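Local coordinates for protein ORF14 (Streptomyces clavuligerus, PDB 2WPX) that is a tandem GNAT protein that binds acetyl-CoA and probably acts as an acyltransferase in the clavulanic acid biosynthesis pathway, at residues Gly72-Ala77 against Ala107-Leu112; Leu76-Gly81 against His116-Leu121; Thr120-Val125 against Phe330-Ala335; Gly156-Leu161 against Pro324-Val329. All coordinates share one frame; numbering follows the deposited sequence.

Overall arrangement
Interactions 1 and 2 both start from strand 69-79 and share Leu-76 and Ala-77; their centres lie about 11 Å apart, and Arg-110 CG meets Leu-121 CD2 at 3.3 Å between them. Strand 120-127 carries on from interaction 2 into interaction 3, where it pairs with strand 323-334. That strand also makes interaction 4 with strand 149-162, about 19 Å from interaction 3 between centres, an arrangement consistent with strand exchange between the two GNAT halves. Bound acetyl-CoA lies about 4 Å from the Ala-123 side chain of interaction 3. The side chains of Leu-74 (interaction 1), Leu-121 (interaction 2) and Trp-328 (interaction 4) lie about 7 Å, 8 Å and 10 Å from acetyl-CoA.

Interaction 1: residues Gly72-Ala77 against Ala107-Leu112; sequences GALRLA and AHAREL
The imidazole of His-108 is approached obliquely by CD2 of Leu-74, while CG of Leu-112, one helical turn on from the histidine, sits over one of its faces, 4.0 Å above the plane and displaced toward the rim. Two further rings bound it: Phe-10 stacks on it and Trp-62 meets it edge-to-face. Beyond the ring the contact is aliphatic. Both methyls of Leu-74 meet Ala-109, CD1 touching its CB at 3.8 Å, while CD2 also reaches Leu-112 CD1 at 3.7 Å. With CG trans to the backbone N (chi1 168°), Leu-74 extends its branches over the Ala-109 turn, where its CA comes within 7.3 Å of the alanine CA. Such packing of a helix on a strand belongs to the GNAT fold: helix 101-115 begins at the acetyl-CoA-binding segment that includes Gly-100, Gly-102 and Arg-103, and lies over the sheet with its axis only 26° from that of strand 72-77. Leu-76, two residues on, comes in with a different first torsion (chi1 -73°), its CD1 3.8 Å from Leu-112 CB. Alternation along the strand turns Arg-75 away from the helix, toward a salt bridge with Asp-61 and a hydrogen bond to Ser-49. Across the helical side, Ala-109 also touches Leu-121 of strand 120-127, and Leu-112 packs on Asp-60 and Trp-62 of strand 57-66.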
# COMPACT_ATOMS: atom_id res chain seq x y z
N GLY A 72 -15.95 7.90 13.49
CA GLY A 72 -15.55 6.91 12.48
C GLY A 72 -15.40 7.55 11.12
O GLY A 72 -15.70 8.73 10.93
N ALA A 73 -14.93 6.77 10.16
CA ALA A 73 -14.58 7.33 8.87
C ALA A 73 -14.77 6.24 7.85
O ALA A 73 -14.51 5.09 8.13
CB ALA A 73 -13.14 7.78 8.89
N LEU A 74 -15.26 6.61 6.68
CA LEU A 74 -15.35 5.68 5.57
C LEU A 74 -14.71 6.28 4.33
O LEU A 74 -15.06 7.36 3.97
CB LEU A 74 -16.82 5.43 5.24
CG LEU A 74 -17.16 4.71 3.94
CD1 LEU A 74 -16.82 3.23 4.04
CD2 LEU A 74 -18.66 4.92 3.59
N ARG A 75 -13.82 5.58 3.65
CA ARG A 75 -13.22 6.14 2.44
C ARG A 75 -13.37 5.13 1.32
O ARG A 75 -12.96 3.99 1.47
CB ARG A 75 -11.73 6.46 2.66
CG ARG A 75 -11.43 7.40 3.88
CD ARG A 75 -10.01 8.12 3.72
NE ARG A 75 -9.88 8.90 2.47
CZ ARG A 75 -8.71 9.32 2.00
NH1 ARG A 75 -7.60 9.05 2.69
NH2 ARG A 75 -8.64 9.99 0.86
N LEU A 76 -13.96 5.56 0.21
CA LEU A 76 -14.03 4.73 -0.98
C LEU A 76 -13.12 5.21 -2.05
O LEU A 76 -12.97 6.42 -2.24
CB LEU A 76 -15.43 4.74 -1.57
CG LEU A 76 -16.46 3.96 -0.79
CD1 LEU A 76 -17.60 3.67 -1.72
CD2 LEU A 76 -15.90 2.68 -0.14
N ALA A 77 -12.55 4.29 -2.80
CA ALA A 77 -11.80 4.68 -4.01
C ALA A 77 -12.56 4.09 -5.16
O ALA A 77 -12.93 2.93 -5.12
CB ALA A 77 -10.33 4.15 -3.97
N ALA A 107 -23.20 0.08 5.63
CA ALA A 107 -24.46 0.34 4.95
C ALA A 107 -24.35 1.61 4.11
O ALA A 107 -24.92 1.69 3.02
CB ALA A 107 -25.63 0.46 5.96
N HIS A 108 -23.65 2.61 4.64
CA HIS A 108 -23.40 3.84 3.90
C HIS A 108 -22.48 3.51 2.70
O HIS A 108 -22.74 3.93 1.57
CB HIS A 108 -22.82 4.90 4.86
CG HIS A 108 -22.66 6.26 4.26
ND1 HIS A 108 -21.44 6.89 4.16
CD2 HIS A 108 -23.56 7.13 3.74
CE1 HIS A 108 -21.58 8.06 3.57
NE2 HIS A 108 -22.85 8.23 3.30
N ALA A 109 -21.43 2.72 2.93
CA ALA A 109 -20.57 2.18 1.82
C ALA A 109 -21.34 1.56 0.64
O ALA A 109 -21.19 2.00 -0.47
CB ALA A 109 -19.51 1.16 2.35
N ARG A 110 -22.21 0.59 0.89
CA ARG A 110 -23.06 0.03 -0.15
C ARG A 110 -23.95 1.02 -0.88
O ARG A 110 -24.11 0.93 -2.12
CB ARG A 110 -23.86 -1.17 0.39
CG ARG A 110 -22.86 -2.20 0.87
CD ARG A 110 -23.47 -3.36 1.55
NE ARG A 110 -24.48 -3.99 0.73
CZ ARG A 110 -25.78 -3.77 0.91
NH1 ARG A 110 -26.15 -2.94 1.86
NH2 ARG A 110 -26.69 -4.37 0.15
N GLU A 111 -24.48 1.98 -0.13
CA GLU A 111 -25.20 3.11 -0.72
C GLU A 111 -24.32 4.00 -1.67
O GLU A 111 -24.76 4.38 -2.77
CB GLU A 111 -25.79 3.95 0.40
CG GLU A 111 -26.75 5.02 -0.04
CD GLU A 111 -27.64 5.45 1.13
OE1 GLU A 111 -27.15 6.18 2.03
OE2 GLU A 111 -28.85 5.07 1.13
N LEU A 112 -23.09 4.32 -1.23
CA LEU A 112 -22.16 5.15 -2.05
C LEU A 112 -21.73 4.37 -3.30
O LEU A 112 -21.74 4.91 -4.40
CB LEU A 112 -20.92 5.55 -1.25
CG LEU A 112 -21.15 6.58 -0.13
CD1 LEU A 112 -19.80 6.81 0.61
CD2 LEU A 112 -21.83 7.94 -0.64

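Interaction 2: residues Leu76-Gly81 against His116-Leu121; sequences LALPDG and HDRTTL
The guanidinium of Arg-118, which meets Leu-78 and Pro-79 across the contact, is held by several polar partners. Its NE donates to His-116 O at 3.0 Å, which fixes the rotation of the group. Its NH1 is bonded to Thr-84 O. One water connects NH2 to the end of strand 69-79 and the loop that follows it: it accepts from Arg-118 NH2 at 2.8 Å and donates to both Leu-78 O and Asp-80 OD2. Direct contact is poorer, since NH1 and NH2 of Arg-118 each make only a weak bond to Pro-79 O, the nearer, NH1, at 3.1 Å with an angle of 127° at the hydrogen. The bend at chi2 (-48°) folds the arginine back along its own loop. Leu-78 fills the angle between the two basic residues: its CB lies over a face of the guanidinium, 3.6 Å from NH2 of Arg-118, and its CG makes a CH-pi contact with the His-116 ring, 4.1 Å from the centroid. Asp-60 binds the NE2 of that histidine. Asp-117, with positive phi, closes helix 101-115 in a Schellman motif. In strand 120-127 the end of Leu-121, CD1, comes within 4.3 Å of Leu-76 CD2, and Leu-121 touches Ala-113 of the helix and Ala-85 of strand 84-92.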
# COMPACT_ATOMS: atom_id res chain seq x y z
N LEU A 76 -13.96 5.56 0.21
CA LEU A 76 -14.03 4.73 -0.98
C LEU A 76 -13.12 5.21 -2.05
O LEU A 76 -12.97 6.42 -2.24
CB LEU A 76 -15.43 4.74 -1.57
CG LEU A 76 -16.46 3.96 -0.79
CD1 LEU A 76 -17.60 3.67 -1.72
CD2 LEU A 76 -15.90 2.68 -0.14
N ALA A 77 -12.55 4.29 -2.80
CA ALA A 77 -11.80 4.68 -4.01
C ALA A 77 -12.56 4.09 -5.16
O ALA A 77 -12.93 2.93 -5.12
CB ALA A 77 -10.33 4.15 -3.97
N LEU A 78 -12.83 4.92 -6.16
CA LEU A 78 -13.61 4.46 -7.30
C LEU A 78 -12.73 4.49 -8.53
O LEU A 78 -12.48 5.56 -9.08
CB LEU A 78 -14.85 5.36 -7.54
CG LEU A 78 -15.95 5.45 -6.46
CD1 LEU A 78 -16.45 4.13 -5.94
CD2 LEU A 78 -15.54 6.34 -5.36
N PRO A 79 -12.27 3.32 -8.98
CA PRO A 79 -11.51 3.30 -10.25
C PRO A 79 -12.40 3.73 -11.43
O PRO A 79 -13.47 3.14 -11.67
CB PRO A 79 -11.13 1.82 -10.40
CG PRO A 79 -11.36 1.20 -9.02
CD PRO A 79 -12.50 1.97 -8.45
N ASP A 80 -11.98 4.74 -12.18
CA ASP A 80 -12.80 5.18 -13.33
C ASP A 80 -13.17 4.00 -14.21
O ASP A 80 -12.33 3.15 -14.46
CB ASP A 80 -12.04 6.20 -14.18
CG ASP A 80 -11.78 7.47 -13.44
OD1 ASP A 80 -10.74 8.10 -13.68
OD2 ASP A 80 -12.62 7.82 -12.59
N GLY A 81 -14.42 3.95 -14.69
CA GLY A 81 -14.84 2.97 -15.71
C GLY A 81 -14.99 1.54 -15.21
O GLY A 81 -15.25 0.65 -15.99
N HIS A 116 -22.59 5.45 -7.31
CA HIS A 116 -21.54 5.47 -8.31
C HIS A 116 -21.62 4.30 -9.33
O HIS A 116 -20.65 4.06 -10.06
CB HIS A 116 -20.19 5.39 -7.60
CG HIS A 116 -19.79 6.65 -6.89
ND1 HIS A 116 -19.43 7.79 -7.57
CD2 HIS A 116 -19.66 6.93 -5.57
CE1 HIS A 116 -19.10 8.73 -6.70
NE2 HIS A 116 -19.21 8.23 -5.48
N ASP A 117 -22.74 3.58 -9.35
CA ASP A 117 -22.98 2.48 -10.31
C ASP A 117 -22.02 1.31 -10.16
O ASP A 117 -21.74 0.60 -11.12
CB ASP A 117 -22.95 2.98 -11.74
CG ASP A 117 -23.88 4.16 -11.95
OD1 ASP A 117 -23.42 5.24 -12.39
OD2 ASP A 117 -25.08 4.02 -11.58
N ARG A 118 -21.53 1.10 -8.94
CA ARG A 118 -20.63 -0.01 -8.66
C ARG A 118 -21.49 -1.15 -8.14
O ARG A 118 -22.35 -0.95 -7.25
CB ARG A 118 -19.57 0.40 -7.62
CG ARG A 118 -18.85 1.67 -8.02
CD ARG A 118 -18.38 1.61 -9.47
NE ARG A 118 -17.88 2.89 -10.02
CZ ARG A 118 -16.60 3.25 -10.11
NH1 ARG A 118 -15.64 2.48 -9.61
NH2 ARG A 118 -16.29 4.41 -10.67
N THR A 119 -21.25 -2.31 -8.72
CA THR A 119 -21.90 -3.53 -8.34
C THR A 119 -21.25 -4.19 -7.11
O THR A 119 -21.90 -4.95 -6.36
CB THR A 119 -21.79 -4.56 -9.51
OG1 THR A 119 -22.41 -4.00 -10.67
CG2 THR A 119 -22.48 -5.87 -9.16
N THR A 120 -19.96 -3.92 -6.91
CA THR A 120 -19.14 -4.72 -5.99
C THR A 120 -18.29 -3.82 -5.05
O THR A 120 -17.73 -2.79 -5.47
CB THR A 120 -18.20 -5.70 -6.75
OG1 THR A 120 -18.97 -6.69 -7.43
CG2 THR A 120 -17.31 -6.43 -5.80
N LEU A 121 -18.24 -4.22 -3.79
CA LEU A 121 -17.43 -3.51 -2.81
C LEU A 121 -16.27 -4.46 -2.47
O LEU A 121 -16.48 -5.66 -2.32
CB LEU A 121 -18.29 -3.29 -1.61
CG LEU A 121 -18.38 -1.96 -0.91
CD1 LEU A 121 -18.04 -0.71 -1.75
CD2 LEU A 121 -19.78 -1.90 -0.31
O HOH W 1 -14.39 6.47 -10.84

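Interaction 3: residues Thr120-Val125 against Phe330-Ala335; sequences TLTATV and FWTAEA
Two threonine torsions bring Thr-120 and Thr-332 together: at chi1 -66° the CG2 of Thr-120 lies trans to its own N, and at chi1 -179° the OG1 of Thr-332 does likewise, which sets Thr-120 CG2 3.1 Å from Thr-332 OG1. Thr-124, with the same rotamer as Thr-120, has its OG1 3.7 Å from Phe-330 CE1, the two side chains running side by side. The backbones form a regular antiparallel pair. Leu-121 with Ala-333 and Ala-123 with Trp-331 are the hydrogen-bonded pairs, each closed by two bonds; Leu-121 N to Ala-333 O at 2.9 Å and Trp-331 N to Ala-123 O at 2.8 Å are nearly straight. Between them, at the non-hydrogen-bonded pair Thr-122 with Thr-332, the CA atoms close to 4.3 Å, and Thr-122 CA sends a CA-H...O contact to Trp-331 O. Thr-120, Thr-122, Thr-124, Phe-330 and Thr-332 share one face of the sheet. Leu-121, Ala-123, Trp-331 and Ala-333 occupy the other, where Ala-123 touches acetyl-CoA. Val-125 overlies one face of the Trp-331 indole, whose NE1 is bonded to Glu-127; the modelled closeness of that pair is doubtful. Helix 138-145 covers Trp-331 through Ala-140, Ala-143 and Ala-144, whereas helix 101-115 covers Leu-121 and Ala-333. Strand 84-92 continues the sheet beyond 120-127. Strand 323-334 lies between 120-127 and 149-162, consistent with the position of the last strand in a single GNAT domain.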
# COMPACT_ATOMS: atom_id res chain seq x y z
N THR A 120 -19.96 -3.92 -6.91
CA THR A 120 -19.14 -4.72 -5.99
C THR A 120 -18.29 -3.82 -5.05
O THR A 120 -17.73 -2.79 -5.47
CB THR A 120 -18.20 -5.70 -6.75
OG1 THR A 120 -18.97 -6.69 -7.43
CG2 THR A 120 -17.31 -6.43 -5.80
N LEU A 121 -18.24 -4.22 -3.79
CA LEU A 121 -17.43 -3.51 -2.81
C LEU A 121 -16.27 -4.46 -2.47
O LEU A 121 -16.48 -5.66 -2.32
CB LEU A 121 -18.29 -3.29 -1.61
CG LEU A 121 -18.38 -1.96 -0.91
CD1 LEU A 121 -18.04 -0.71 -1.75
CD2 LEU A 121 -19.78 -1.90 -0.31
N THR A 122 -15.04 -3.96 -2.46
CA THR A 122 -13.89 -4.84 -2.15
C THR A 122 -13.07 -4.23 -1.06
O THR A 122 -13.08 -3.01 -0.82
CB THR A 122 -12.95 -5.18 -3.37
OG1 THR A 122 -12.19 -4.03 -3.73
CG2 THR A 122 -13.73 -5.67 -4.60
N ALA A 123 -12.32 -5.09 -0.41
CA ALA A 123 -11.70 -4.75 0.82
C ALA A 123 -10.48 -5.60 1.10
O ALA A 123 -10.46 -6.79 0.76
CB ALA A 123 -12.75 -4.91 1.97
N THR A 124 -9.47 -5.00 1.70
CA THR A 124 -8.35 -5.71 2.24
C THR A 124 -8.47 -5.84 3.79
O THR A 124 -8.62 -4.85 4.51
CB THR A 124 -7.06 -5.04 1.90
OG1 THR A 124 -7.01 -4.84 0.49
CG2 THR A 124 -5.92 -5.92 2.29
N VAL A 125 -8.41 -7.07 4.29
CA VAL A 125 -8.65 -7.29 5.68
C VAL A 125 -7.40 -7.82 6.29
O VAL A 125 -6.72 -8.71 5.71
CB VAL A 125 -9.78 -8.31 5.88
CG1 VAL A 125 -9.99 -8.53 7.36
CG2 VAL A 125 -11.08 -7.83 5.15
N PHE A 330 -8.11 -10.55 0.71
CA PHE A 330 -9.02 -9.80 -0.15
C PHE A 330 -10.43 -10.30 -0.01
O PHE A 330 -10.70 -11.51 -0.13
CB PHE A 330 -8.54 -9.79 -1.60
CG PHE A 330 -7.13 -9.31 -1.73
CD1 PHE A 330 -6.81 -7.98 -1.53
CD2 PHE A 330 -6.08 -10.22 -1.94
CE1 PHE A 330 -5.46 -7.54 -1.58
CE2 PHE A 330 -4.75 -9.79 -1.98
CZ PHE A 330 -4.44 -8.46 -1.80
N TRP A 331 -11.33 -9.38 0.32
CA TRP A 331 -12.73 -9.74 0.50
C TRP A 331 -13.56 -8.94 -0.46
O TRP A 331 -13.15 -7.87 -0.90
CB TRP A 331 -13.22 -9.45 1.93
CG TRP A 331 -12.69 -10.33 3.13
CD1 TRP A 331 -11.42 -10.42 3.58
CD2 TRP A 331 -13.47 -11.14 4.00
NE1 TRP A 331 -11.35 -11.21 4.70
CE2 TRP A 331 -12.59 -11.69 4.96
CE3 TRP A 331 -14.82 -11.48 4.04
CZ2 TRP A 331 -13.03 -12.54 6.00
CZ3 TRP A 331 -15.26 -12.32 5.06
CH2 TRP A 331 -14.36 -12.85 6.02
N THR A 332 -14.78 -9.40 -0.71
CA THR A 332 -15.64 -8.80 -1.71
C THR A 332 -17.09 -8.96 -1.27
O THR A 332 -17.45 -9.91 -0.53
CB THR A 332 -15.44 -9.46 -3.11
OG1 THR A 332 -16.28 -8.82 -4.06
CG2 THR A 332 -15.82 -10.99 -3.10
N ALA A 333 -17.95 -8.05 -1.73
CA ALA A 333 -19.34 -8.04 -1.27
C ALA A 333 -20.22 -7.43 -2.34
O ALA A 333 -19.78 -6.58 -3.10
CB ALA A 333 -19.47 -7.22 -0.02
N GLU A 334 -21.47 -7.89 -2.39
CA GLU A 334 -22.49 -7.21 -3.19
C GLU A 334 -22.88 -5.82 -2.62
O GLU A 334 -23.08 -5.62 -1.41
CB GLU A 334 -23.71 -8.13 -3.40
CG GLU A 334 -23.44 -9.34 -4.31
CD GLU A 334 -24.73 -10.09 -4.67
OE1 GLU A 334 -25.20 -10.89 -3.86
OE2 GLU A 334 -25.28 -9.89 -5.77
N ALA A 335 -22.97 -4.86 -3.52
CA ALA A 335 -23.44 -3.53 -3.20
C ALA A 335 -24.96 -3.50 -3.06
O ALA A 335 -25.49 -2.83 -2.18
CB ALA A 335 -23.01 -2.56 -4.34

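Interaction 4: residues Gly156-Leu161 against Pro324-Val329; sequences GTHQWL and PYDRWV
His-158 faces both Tyr-325 and Asp-326 in a classic beta bulge: His-158 O accepts from Tyr-325 N at 2.9 Å and more weakly from Asp-326 N at 3.5 Å, and the register slips by one residue before Gln-159 pairs with Pro-324. Strands 149-162 and 323-334, probably exchanged between the two GNAT halves, run antiparallel here. On the face of His-158, Asp-326 and Trp-328 the packing is close. A chi1 of -176° carries the imidazole out over the six-membered ring of Trp-328 as an offset stack, centroids 4.4 Å apart and planes at 24°. The histidine CB adds a CH-pi contact with the five-membered ring. Along the imidazole edge, nearly coplanar with it, lies the carboxylate of Asp-326, whose OD2 accepts a hydrogen bond from ND1 of His-158 on its syn lone pair at 3.0 Å; NE2 is bonded to Glu-303, so acidic partners at both nitrogens would be expected to raise the basicity of the ring. On the other face, exposed Pro-324 lies loosely alongside partly exposed Thr-157, CB to CG2 at 3.7 Å, and the extended, partly exposed Arg-327 ends in a salt bridge with Glu-308. Gln-159 there is buried, its NE2 bonded to Thr-157 O and Asn-306. At the far end Trp-160 and Tyr-325 form an offset edge-to-face pair, the edge of Trp-160 toward the tyrosine face, planes at 88°; both rings also engage Arg-37 by cation-pi contacts. Beside them a water accepts from Trp-160 NE1 at 2.7 Å and donates to Asp-326 OD1 at 2.9 Å.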
# COMPACT_ATOMS: atom_id res chain seq x y z
N GLY A 156 -1.90 -11.33 0.53
CA GLY A 156 -0.59 -10.72 0.59
C GLY A 156 0.12 -11.16 1.86
O GLY A 156 -0.50 -11.22 2.93
N THR A 157 1.40 -11.47 1.78
CA THR A 157 2.16 -11.66 3.00
C THR A 157 2.92 -10.40 3.34
O THR A 157 3.80 -9.98 2.58
CB THR A 157 3.22 -12.73 2.84
OG1 THR A 157 2.61 -13.91 2.36
CG2 THR A 157 3.89 -13.01 4.16
N HIS A 158 2.60 -9.84 4.50
CA HIS A 158 3.10 -8.53 4.87
C HIS A 158 4.28 -8.70 5.80
O HIS A 158 4.14 -9.35 6.82
CB HIS A 158 1.98 -7.71 5.51
CG HIS A 158 2.37 -6.32 5.85
ND1 HIS A 158 2.02 -5.72 7.03
CD2 HIS A 158 3.10 -5.40 5.17
CE1 HIS A 158 2.52 -4.49 7.08
NE2 HIS A 158 3.16 -4.26 5.95
N GLN A 159 5.45 -8.16 5.44
CA GLN A 159 6.66 -8.57 6.14
C GLN A 159 7.42 -7.41 6.76
O GLN A 159 7.31 -6.30 6.28
CB GLN A 159 7.60 -9.24 5.12
CG GLN A 159 7.12 -10.57 4.52
CD GLN A 159 7.67 -10.73 3.09
OE1 GLN A 159 8.84 -11.02 2.92
NE2 GLN A 159 6.83 -10.48 2.08
N TRP A 160 8.20 -7.65 7.80
CA TRP A 160 8.97 -6.59 8.42
C TRP A 160 10.43 -6.96 8.52
O TRP A 160 10.79 -8.09 8.78
CB TRP A 160 8.45 -6.21 9.83
CG TRP A 160 7.14 -5.40 9.81
CD1 TRP A 160 5.89 -5.91 9.94
CD2 TRP A 160 6.98 -3.99 9.60
NE1 TRP A 160 4.96 -4.92 9.83
CE2 TRP A 160 5.60 -3.72 9.63
CE3 TRP A 160 7.87 -2.92 9.41
CZ2 TRP A 160 5.08 -2.43 9.49
CZ3 TRP A 160 7.38 -1.67 9.26
CH2 TRP A 160 5.98 -1.42 9.33
N LEU A 161 11.27 -5.97 8.24
CA LEU A 161 12.68 -6.05 8.51
C LEU A 161 13.04 -4.99 9.53
O LEU A 161 12.76 -3.81 9.33
CB LEU A 161 13.46 -5.81 7.24
CG LEU A 161 14.99 -5.60 7.41
CD1 LEU A 161 15.71 -6.84 8.00
CD2 LEU A 161 15.62 -5.13 6.08
N PRO A 324 7.71 -12.49 7.93
CA PRO A 324 6.27 -12.38 7.73
C PRO A 324 5.60 -12.10 9.07
O PRO A 324 5.82 -12.79 10.05
CB PRO A 324 5.88 -13.77 7.19
CG PRO A 324 7.17 -14.34 6.68
CD PRO A 324 8.25 -13.81 7.57
N TYR A 325 4.79 -11.06 9.11
CA TYR A 325 4.13 -10.65 10.33
C TYR A 325 2.60 -10.84 10.32
O TYR A 325 2.07 -11.42 11.25
CB TYR A 325 4.46 -9.20 10.60
CG TYR A 325 4.16 -8.87 12.01
CD1 TYR A 325 5.08 -9.17 13.02
CD2 TYR A 325 2.96 -8.26 12.36
CE1 TYR A 325 4.82 -8.88 14.34
CE2 TYR A 325 2.69 -7.95 13.68
CZ TYR A 325 3.62 -8.27 14.66
OH TYR A 325 3.36 -7.95 15.99
N ASP A 326 1.90 -10.34 9.29
CA ASP A 326 0.46 -10.55 9.18
C ASP A 326 0.04 -10.74 7.71
O ASP A 326 0.88 -10.64 6.79
CB ASP A 326 -0.30 -9.43 9.86
CG ASP A 326 0.10 -8.08 9.34
OD1 ASP A 326 0.02 -7.07 10.08
OD2 ASP A 326 0.53 -8.00 8.17
N ARG A 327 -1.25 -11.01 7.50
CA ARG A 327 -1.75 -11.45 6.20
C ARG A 327 -2.78 -10.45 5.66
O ARG A 327 -3.63 -9.95 6.43
CB ARG A 327 -2.42 -12.81 6.35
CG ARG A 327 -2.77 -13.48 5.02
CD ARG A 327 -3.24 -14.92 5.20
NE ARG A 327 -3.36 -15.65 3.93
CZ ARG A 327 -4.44 -16.34 3.56
NH1 ARG A 327 -5.51 -16.41 4.35
NH2 ARG A 327 -4.46 -16.97 2.39
N TRP A 328 -2.71 -10.14 4.36
CA TRP A 328 -3.59 -9.13 3.76
C TRP A 328 -4.61 -9.84 2.89
O TRP A 328 -4.27 -10.19 1.77
CB TRP A 328 -2.76 -8.16 2.90
CG TRP A 328 -2.09 -7.13 3.69
CD1 TRP A 328 -2.09 -7.02 5.05
CD2 TRP A 328 -1.26 -6.05 3.20
NE1 TRP A 328 -1.34 -5.93 5.44
CE2 TRP A 328 -0.85 -5.30 4.32
CE3 TRP A 328 -0.85 -5.64 1.92
CZ2 TRP A 328 -0.01 -4.13 4.21
CZ3 TRP A 328 -0.04 -4.46 1.80
CH2 TRP A 328 0.35 -3.73 2.93
N VAL A 329 -5.82 -10.08 3.40
CA VAL A 329 -6.78 -10.97 2.74
C VAL A 329 -7.86 -10.17 1.97
O VAL A 329 -8.43 -9.21 2.52
CB VAL A 329 -7.48 -11.90 3.75
CG1 VAL A 329 -8.27 -12.96 2.98
CG2 VAL A 329 -6.53 -12.52 4.69
O HOH W 2 2.28 -5.28 10.24